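Local coordinates for protein putative NAD dependent dehydrogenase (Micromonospora echinospora, PDB 6NOR) that probably acts as an NAD-dependent oxidoreductase in the biosynthesis of the antibiotic gentamicin, and binds NAD in a Rossmann-type nucleotide-binding domain, at residues T181-F184 with T189-G192; W208-P213 with I239-G244. One frame throughout, in Å; residues are numbered along the deposited sequence.

Interaction 1 (T181-F184 with T189-G192); sequences TDWF and TAGG. With NAD (nicotinamide-adenine-dinucleotide), chain G.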
ATOM      1  N   THR A 181      -8.573 -15.840  26.683  1.00 31.94           N
ATOM      2  CA  THR A 181      -8.951 -16.405  27.966  1.00 25.98           C
ATOM      3  C   THR A 181     -10.350 -15.986  28.368  1.00 25.77           C
ATOM      4  O   THR A 181     -10.815 -14.906  28.045  1.00 23.75           O
ATOM      5  CB  THR A 181      -7.955 -16.032  29.088  1.00 26.40           C
ATOM      6  OG1 THR A 181      -7.785 -14.618  29.149  1.00 30.46           O
ATOM      7  CG2 THR A 181      -6.601 -16.663  28.843  1.00 25.77           C
ATOM      8  N   ASP A 182     -10.990 -16.864  29.122  1.00 28.55           N
ATOM      9  CA  ASP A 182     -12.416 -16.805  29.371  1.00 26.40           C
ATOM     10  C   ASP A 182     -12.899 -15.604  30.196  1.00 18.27           C
ATOM     11  O   ASP A 182     -14.003 -15.143  30.012  1.00 20.85           O
ATOM     12  CB  ASP A 182     -12.848 -18.107  30.060  1.00 31.51           C
ATOM     13  CG  ASP A 182     -14.349 -18.271  30.091  1.00 35.35           C
ATOM     14  OD1 ASP A 182     -14.922 -18.715  29.071  1.00 43.17           O
ATOM     15  OD2 ASP A 182     -14.954 -17.930  31.128  1.00 34.21           O
ATOM     16  N   TRP A 183     -12.086 -15.100  31.106  1.00 18.23           N
ATOM     17  CA  TRP A 183     -12.574 -14.071  32.019  1.00 18.36           C
ATOM     18  C   TRP A 183     -12.953 -12.792  31.276  1.00 20.30           C
ATOM     19  O   TRP A 183     -13.765 -12.022  31.752  1.00 21.76           O
ATOM     20  CB  TRP A 183     -11.535 -13.765  33.116  1.00 18.20           C
ATOM     21  CG  TRP A 183     -10.259 -13.119  32.638  1.00 20.48           C
ATOM     22  CD1 TRP A 183      -9.057 -13.742  32.412  1.00 18.10           C
ATOM     23  CD2 TRP A 183     -10.051 -11.729  32.323  1.00 18.07           C
ATOM     24  NE1 TRP A 183      -8.124 -12.832  31.986  1.00 18.03           N
ATOM     25  CE2 TRP A 183      -8.709 -11.591  31.920  1.00 18.01           C
ATOM     26  CE3 TRP A 183     -10.869 -10.596  32.349  1.00 18.07           C
ATOM     27  CZ2 TRP A 183      -8.167 -10.362  31.554  1.00 17.95           C
ATOM     28  CZ3 TRP A 183     -10.343  -9.382  31.979  1.00 18.01           C
ATOM     29  CH2 TRP A 183      -9.000  -9.270  31.572  1.00 17.95           C
ATOM     30  N   PHE A 184     -12.349 -12.575  30.116  1.00 18.78           N
ATOM     31  CA  PHE A 184     -12.645 -11.400  29.301  1.00 18.12           C
ATOM     32  C   PHE A 184     -14.118 -11.286  28.922  1.00 20.25           C
ATOM     33  O   PHE A 184     -14.582 -10.200  28.654  1.00 21.15           O
ATOM     34  CB  PHE A 184     -11.840 -11.404  28.008  1.00 18.08           C
ATOM     35  CG  PHE A 184     -10.400 -10.983  28.158  1.00 18.01           C
ATOM     36  CD1 PHE A 184      -9.426 -11.907  28.482  1.00 17.99           C
ATOM     37  CD2 PHE A 184     -10.016  -9.687  27.886  1.00 17.96           C
ATOM     38  CE1 PHE A 184      -8.111 -11.551  28.564  1.00 17.93           C
ATOM     39  CE2 PHE A 184      -8.683  -9.313  27.968  1.00 18.51           C
ATOM     40  CZ  PHE A 184      -7.731 -10.251  28.311  1.00 17.88           C
ATOM     41  N   THR A 189     -16.104 -10.219  35.782  1.00 23.98           N
ATOM     42  CA  THR A 189     -14.653 -10.278  35.853  1.00 23.09           C
ATOM     43  C   THR A 189     -13.975  -9.262  34.948  1.00 19.94           C
ATOM     44  O   THR A 189     -12.814  -8.936  35.152  1.00 18.41           O
ATOM     45  CB  THR A 189     -14.128 -11.673  35.490  1.00 24.46           C
ATOM     46  OG1 THR A 189     -14.930 -12.206  34.430  1.00 29.49           O
ATOM     47  CG2 THR A 189     -14.200 -12.594  36.679  1.00 18.35           C
ATOM     48  N   ALA A 190     -14.691  -8.757  33.953  1.00 18.19           N
ATOM     49  CA  ALA A 190     -14.038  -7.935  32.932  1.00 19.64           C
ATOM     50  C   ALA A 190     -14.511  -6.487  32.867  1.00 21.55           C
ATOM     51  O   ALA A 190     -13.817  -5.639  32.319  1.00 24.53           O
ATOM     52  CB  ALA A 190     -14.205  -8.591  31.567  1.00 19.18           C
ATOM     53  N   GLY A 191     -15.689  -6.198  33.406  1.00 21.50           N
ATOM     54  CA  GLY A 191     -16.224  -4.850  33.326  1.00 18.13           C
ATOM     55  C   GLY A 191     -17.043  -4.637  32.069  1.00 22.96           C
ATOM     56  O   GLY A 191     -18.147  -4.121  32.116  1.00 30.69           O
ATOM     57  N   GLY A 192     -16.506  -5.066  30.940  1.00 22.37           N
ATOM     58  CA  GLY A 192     -17.212  -4.991  29.675  1.00 18.88           C
ATOM     59  C   GLY A 192     -16.416  -5.705  28.611  1.00 18.42           C
ATOM     60  O   GLY A 192     -15.400  -6.322  28.918  1.00 18.97           O
TER
HETATM   61  PA  NAD G 401      -4.484 -13.837  31.350  1.00 22.83           P
HETATM   62  O1A NAD G 401      -5.810 -14.614  31.529  1.00 25.09           O
HETATM   63  O2A NAD G 401      -3.616 -14.380  30.279  1.00 19.78           O
HETATM   64  O5B NAD G 401      -3.684 -13.869  32.699  1.00 20.72           O
HETATM   65  C5B NAD G 401      -4.356 -13.525  33.897  1.00 20.65           C
HETATM   66  C4B NAD G 401      -3.485 -14.098  35.046  1.00 23.14           C
HETATM   67  O4B NAD G 401      -3.843 -13.604  36.196  1.00 26.85           O
HETATM   68  C3B NAD G 401      -3.720 -15.588  35.143  1.00 26.04           C
HETATM   69  O3B NAD G 401      -2.506 -16.205  35.221  1.00 28.71           O
HETATM   70  C2B NAD G 401      -4.520 -15.764  36.463  1.00 23.04           C
HETATM   71  O2B NAD G 401      -4.186 -17.077  37.042  1.00 24.52           O
HETATM   72  C1B NAD G 401      -4.039 -14.835  37.185  1.00 22.62           C
HETATM   73  N9A NAD G 401      -4.944 -14.372  38.220  1.00 20.72           N
HETATM   74  C8A NAD G 401      -6.290 -14.292  38.227  1.00 18.23           C
HETATM   75  N7A NAD G 401      -6.665 -13.747  39.410  1.00 21.37           N
HETATM   76  C5A NAD G 401      -5.565 -13.498  40.122  1.00 18.28           C
HETATM   77  C6A NAD G 401      -5.376 -12.976  41.368  1.00 19.03           C
HETATM   78  N6A NAD G 401      -6.344 -12.542  42.246  1.00 18.45           N
HETATM   79  N1A NAD G 401      -4.151 -12.818  41.847  1.00 18.93           N
HETATM   80  C2A NAD G 401      -3.077 -13.200  41.113  1.00 18.29           C
HETATM   81  N3A NAD G 401      -3.265 -13.729  39.880  1.00 22.33           N
HETATM   82  C4A NAD G 401      -4.499 -13.873  39.384  1.00 19.76           C
HETATM   83  O3  NAD G 401      -4.862 -12.360  31.057  1.00 34.85           O
HETATM   84  PN  NAD G 401      -3.957 -11.229  30.396  1.00 17.82           P
HETATM   85  O1N NAD G 401      -2.516 -11.283  30.787  1.00 17.80           O
HETATM   86  O2N NAD G 401      -4.113 -11.272  28.885  1.00 20.96           O
HETATM   87  O5D NAD G 401      -4.549  -9.866  30.920  1.00 19.87           O
HETATM   88  C5D NAD G 401      -4.240  -9.390  32.216  1.00 17.83           C
HETATM   89  C4D NAD G 401      -4.398  -7.856  32.241  1.00 17.80           C
HETATM   90  O4D NAD G 401      -3.657  -7.264  31.349  1.00 18.71           O
HETATM   91  C3D NAD G 401      -5.861  -7.459  31.882  1.00 21.73           C
HETATM   92  O3D NAD G 401      -6.227  -6.460  32.650  1.00 20.39           O
HETATM   93  C2D NAD G 401      -5.783  -7.068  30.390  1.00 19.41           C
HETATM   94  O2D NAD G 401      -6.882  -6.115  30.068  1.00 21.38           O
HETATM   95  C1D NAD G 401      -4.606  -6.517  30.283  1.00 19.37           C
HETATM   96  N1N NAD G 401      -4.052  -6.653  28.969  1.00 23.31           N
HETATM   97  C2N NAD G 401      -3.368  -5.573  28.423  1.00 22.28           C
HETATM   98  C3N NAD G 401      -2.807  -5.646  27.146  1.00 22.81           C
HETATM   99  C7N NAD G 401      -2.087  -4.398  26.609  1.00 26.56           C
HETATM  100  O7N NAD G 401      -1.675  -4.379  25.508  1.00 31.44           O
HETATM  101  N7N NAD G 401      -1.955  -3.256  27.446  1.00 26.81           N
HETATM  102  C4N NAD G 401      -2.921  -6.785  26.381  1.00 18.04           C
HETATM  103  C5N NAD G 401      -3.597  -7.877  26.926  1.00 22.35           C
HETATM  104  C6N NAD G 401      -4.166  -7.804  28.226  1.00 24.26           C
HETATM  105  O   HOH W   1     -13.024  -7.537  28.339  1.00 21.23           O
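Trp183 presents the edge of its indole to Ala190, whose methyl CB lies near the ring plane, 4.0 Å from Trp183 CZ3. NAD O1A also approaches an edge of this ring, while one of its faces takes Phe184 CD1, offset toward the rim. The phenyl ring of Phe184 in turn has Trp183 CZ2 over one face, and at its edge lie Thr181 OG1 and NAD O2N, the latter 3.8 Å from Phe184 CZ. The indole reaches the cofactor because its CG is swung between the backbone N and the carbonyl carbon (chi1 67°). Trp183 NE1 then donates to O1A of NAD over 3.0 Å, with a bent N-H...O angle of 143°, and weakly to the bridging O3; Thr181 OG1 gives O1A a second donor at 3.1 Å. This loop belongs to the C-terminal domain of the GFO/IDH/MocA family, here laid against the pyrophosphate of a nucleotide held chiefly by the Rossmann domain, whose Pro94 and Ala95 also touch Trp183. With a leucine in place of Trp183, O1A would probably lose one of its two donors from this loop, and the Phe184 ring the cover of its indole-facing side. On the backbone side of the same residue, Thr189 OG1 donates to Trp183 O over 2.9 Å, in the carbonyl plane and on a lone pair (C=O...O angle 126°). Ala190 CB packs 3.3 Å from Phe184 O, and a water donates both to that oxygen and to Gly192 O, bridging the 3-10 turn to the chain just past Gly191, the first residue beyond the helix.

Interaction 2 (W208-P213 with I239-G244); sequences WMLGKP and IEFADG
Leu210 and Pro213 pack on the ring of Phe241 in an apolar contact that joins the exit of helix 199-209 to the end of strand 234-241, within the C-terminal domain of the GFO/IDH/MocA type. Its centre is a CH-pi interaction: Leu210 CD1 stands over one face of the phenyl ring, 3.8 Å from the centroid of Phe241 and 25° from the ring normal. Leu210 CD1 is offset toward the rim, closest to Phe241 CD2 at 3.5 Å. On the opposite face lies Ile239 CG2, from the same strand two residues earlier, so that the ring is sandwiched between two branched aliphatic side chains. Phe241 takes this place with its CG anti to the carbonyl carbon, chi1 -66°. Pro213 comes from another direction, its CG meeting Phe241 CD1 obliquely at 3.8 Å. At the solvent side Asp243 adds its OD2, 3.9 Å from Pro213 CG, while its OD1 accepts a hydrogen bond from Ala245 N.

Both backbones are shaped by tight reversals. A Schellman motif ends the helix, with Gly211 at positive phi and its N bonded to Trp208 O over 3.0 Å; two residues later the chain reaches Pro213. Across from it a type I beta turn runs from Phe241 to Gly244, closed by a bond from Gly244 N to Phe241 O, and leads into the antiparallel strand 246-252 of a beta hairpin. The helix exit thus lies on the mixed sheet: Leu210 also touches Val167 and Val170 of strand 167-175, Phe241 touches Val170 and Ile215, and the chain leaving Pro213 enters strand 215-223, which pairs antiparallel with strand 234-241.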
ATOM      1  N   TRP A 208      -5.193  11.863  23.000  1.00 17.55           N
ATOM      2  CA  TRP A 208      -3.785  12.184  22.931  1.00 18.28           C
ATOM      3  C   TRP A 208      -3.418  12.787  21.602  1.00 18.31           C
ATOM      4  O   TRP A 208      -2.735  13.801  21.552  1.00 22.29           O
ATOM      5  CB  TRP A 208      -2.981  10.924  23.186  1.00 20.91           C
ATOM      6  CG  TRP A 208      -1.508  11.040  23.014  1.00 29.68           C
ATOM      7  CD1 TRP A 208      -0.654  11.885  23.684  1.00 18.47           C
ATOM      8  CD2 TRP A 208      -0.690  10.235  22.162  1.00 22.43           C
ATOM      9  NE1 TRP A 208       0.636  11.657  23.279  1.00 17.42           N
ATOM     10  CE2 TRP A 208       0.641  10.645  22.352  1.00 20.61           C
ATOM     11  CE3 TRP A 208      -0.958   9.208  21.251  1.00 22.11           C
ATOM     12  CZ2 TRP A 208       1.701  10.067  21.663  1.00 17.40           C
ATOM     13  CZ3 TRP A 208       0.101   8.631  20.566  1.00 17.44           C
ATOM     14  CH2 TRP A 208       1.409   9.066  20.772  1.00 18.47           C
ATOM     15  N   MET A 209      -3.892  12.183  20.523  1.00 17.55           N
ATOM     16  CA  MET A 209      -3.577  12.711  19.197  1.00 22.44           C
ATOM     17  C   MET A 209      -4.067  14.148  19.070  1.00 23.77           C
ATOM     18  O   MET A 209      -3.471  14.930  18.359  1.00 19.17           O
ATOM     19  CB  MET A 209      -4.179  11.835  18.100  1.00 17.61           C
ATOM     20  CG  MET A 209      -3.432  10.520  17.912  1.00 21.38           C
ATOM     21  SD  MET A 209      -1.715  10.709  17.357  1.00 17.55           S
ATOM     22  CE  MET A 209      -1.210   9.012  17.405  1.00 40.21           C
ATOM     23  N   LEU A 210      -5.117  14.507  19.805  1.00 25.48           N
ATOM     24  CA  LEU A 210      -5.652  15.867  19.713  1.00 24.67           C
ATOM     25  C   LEU A 210      -5.046  16.869  20.687  1.00 24.99           C
ATOM     26  O   LEU A 210      -5.397  18.046  20.652  1.00 26.41           O
ATOM     27  CB  LEU A 210      -7.162  15.862  19.911  1.00 23.62           C
ATOM     28  CG  LEU A 210      -8.012  15.356  18.756  1.00 26.26           C
ATOM     29  CD1 LEU A 210      -9.443  15.783  18.963  1.00 33.29           C
ATOM     30  CD2 LEU A 210      -7.486  15.861  17.450  1.00 24.06           C
ATOM     31  N   GLY A 211      -4.162  16.411  21.563  1.00 25.20           N
ATOM     32  CA  GLY A 211      -3.563  17.281  22.560  1.00 22.90           C
ATOM     33  C   GLY A 211      -4.353  17.279  23.852  1.00 28.16           C
ATOM     34  O   GLY A 211      -4.416  18.283  24.550  1.00 31.08           O
ATOM     35  N   LYS A 212      -4.949  16.129  24.154  1.00 28.72           N
ATOM     36  CA  LYS A 212      -5.765  15.903  25.348  1.00 25.23           C
ATOM     37  C   LYS A 212      -6.728  17.036  25.717  1.00 26.70           C
ATOM     38  O   LYS A 212      -6.637  17.590  26.807  1.00 29.00           O
ATOM     39  CB  LYS A 212      -4.855  15.609  26.538  1.00 17.51           C
ATOM     40  CG  LYS A 212      -4.025  14.371  26.359  1.00 17.50           C
ATOM     41  CD  LYS A 212      -2.994  14.234  27.456  1.00 17.48           C
ATOM     42  CE  LYS A 212      -2.277  12.905  27.329  1.00 18.89           C
ATOM     43  NZ  LYS A 212      -1.296  12.675  28.418  1.00 19.84           N
ATOM     44  N   PRO A 213      -7.651  17.383  24.809  1.00 25.41           N
ATOM     45  CA  PRO A 213      -8.695  18.343  25.161  1.00 23.17           C
ATOM     46  C   PRO A 213      -9.857  17.686  25.898  1.00 28.54           C
ATOM     47  O   PRO A 213      -9.986  16.460  25.862  1.00 28.66           O
ATOM     48  CB  PRO A 213      -9.149  18.868  23.796  1.00 17.65           C
ATOM     49  CG  PRO A 213      -8.944  17.733  22.883  1.00 20.79           C
ATOM     50  CD  PRO A 213      -7.687  17.059  23.365  1.00 24.71           C
ATOM     51  N   ILE A 239     -17.203  10.584  19.766  1.00 20.35           N
ATOM     52  CA  ILE A 239     -16.807  11.531  20.792  1.00 20.47           C
ATOM     53  C   ILE A 239     -16.857  12.966  20.292  1.00 25.57           C
ATOM     54  O   ILE A 239     -16.291  13.289  19.254  1.00 24.30           O
ATOM     55  CB  ILE A 239     -15.382  11.257  21.279  1.00 22.23           C
ATOM     56  CG1 ILE A 239     -15.236   9.817  21.738  1.00 22.98           C
ATOM     57  CG2 ILE A 239     -15.000  12.184  22.419  1.00 17.91           C
ATOM     58  CD1 ILE A 239     -13.798   9.484  22.077  1.00 27.34           C
ATOM     59  N   GLU A 240     -17.519  13.835  21.043  1.00 27.50           N
ATOM     60  CA  GLU A 240     -17.492  15.251  20.723  1.00 26.83           C
ATOM     61  C   GLU A 240     -16.527  15.959  21.667  1.00 24.29           C
ATOM     62  O   GLU A 240     -16.800  16.099  22.847  1.00 25.84           O
ATOM     63  CB  GLU A 240     -18.893  15.845  20.815  1.00 37.57           C
ATOM     64  CG  GLU A 240     -18.969  17.352  20.680  1.00 53.74           C
ATOM     65  CD  GLU A 240     -20.402  17.869  20.781  1.00 68.37           C
ATOM     66  OE1 GLU A 240     -20.614  18.940  21.394  1.00 70.54           O
ATOM     67  OE2 GLU A 240     -21.318  17.197  20.251  1.00 73.33           O
ATOM     68  N   PHE A 241     -15.395  16.406  21.145  1.00 21.83           N
ATOM     69  CA  PHE A 241     -14.474  17.194  21.942  1.00 23.22           C
ATOM     70  C   PHE A 241     -14.912  18.650  22.091  1.00 25.57           C
ATOM     71  O   PHE A 241     -15.729  19.145  21.332  1.00 27.62           O
ATOM     72  CB  PHE A 241     -13.072  17.113  21.348  1.00 22.89           C
ATOM     73  CG  PHE A 241     -12.482  15.742  21.427  1.00 23.33           C
ATOM     74  CD1 PHE A 241     -11.906  15.298  22.603  1.00 17.77           C
ATOM     75  CD2 PHE A 241     -12.536  14.877  20.338  1.00 19.99           C
ATOM     76  CE1 PHE A 241     -11.374  14.013  22.698  1.00 19.50           C
ATOM     77  CE2 PHE A 241     -12.008  13.603  20.427  1.00 20.49           C
ATOM     78  CZ  PHE A 241     -11.421  13.168  21.614  1.00 17.78           C
ATOM     79  N   ALA A 242     -14.343  19.324  23.081  1.00 30.74           N
ATOM     80  CA  ALA A 242     -14.736  20.676  23.461  1.00 32.59           C
ATOM     81  C   ALA A 242     -14.519  21.721  22.364  1.00 35.70           C
ATOM     82  O   ALA A 242     -15.316  22.626  22.207  1.00 37.54           O
ATOM     83  CB  ALA A 242     -13.985  21.085  24.720  1.00 32.04           C
ATOM     84  N   ASP A 243     -13.432  21.600  21.617  1.00 43.18           N
ATOM     85  CA  ASP A 243     -13.167  22.489  20.484  1.00 49.15           C
ATOM     86  C   ASP A 243     -14.106  22.266  19.300  1.00 44.13           C
ATOM     87  O   ASP A 243     -14.118  23.040  18.350  1.00 43.90           O
ATOM     88  CB  ASP A 243     -11.743  22.287  20.002  1.00 56.28           C
ATOM     89  CG  ASP A 243     -11.458  20.836  19.699  1.00 62.82           C
ATOM     90  OD1 ASP A 243     -11.978  20.355  18.679  1.00 65.63           O
ATOM     91  OD2 ASP A 243     -10.750  20.171  20.486  1.00 64.55           O
ATOM     92  N   GLY A 244     -14.858  21.178  19.340  1.00 37.92           N
ATOM     93  CA  GLY A 244     -15.739  20.836  18.247  1.00 37.64           C
ATOM     94  C   GLY A 244     -15.218  19.766  17.297  1.00 38.45           C
ATOM     95  O   GLY A 244     -15.848  19.494  16.287  1.00 44.86           O
TER

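Interactions 1 and 2 follow one another along the chain and both belong to the C-terminal domain of the GFO/IDH/MocA family, yet they serve different places in it. Their centres are 29 Å apart and their nearest atoms about 17 Å, so neither touches the other. Interaction 1 lies at the NAD pocket, which residues such as Lys116 and Tyr313 help to complete; interaction 2 is plain packing away from that site. Strand 167-175 relates them: its Val167 and Val170 touch residues of interaction 2, and beyond its end the chain runs into the loop that carries 181-184. After 189-192 the chain passes through helix 194-197 and then helix 199-209, which brings it to 208-213.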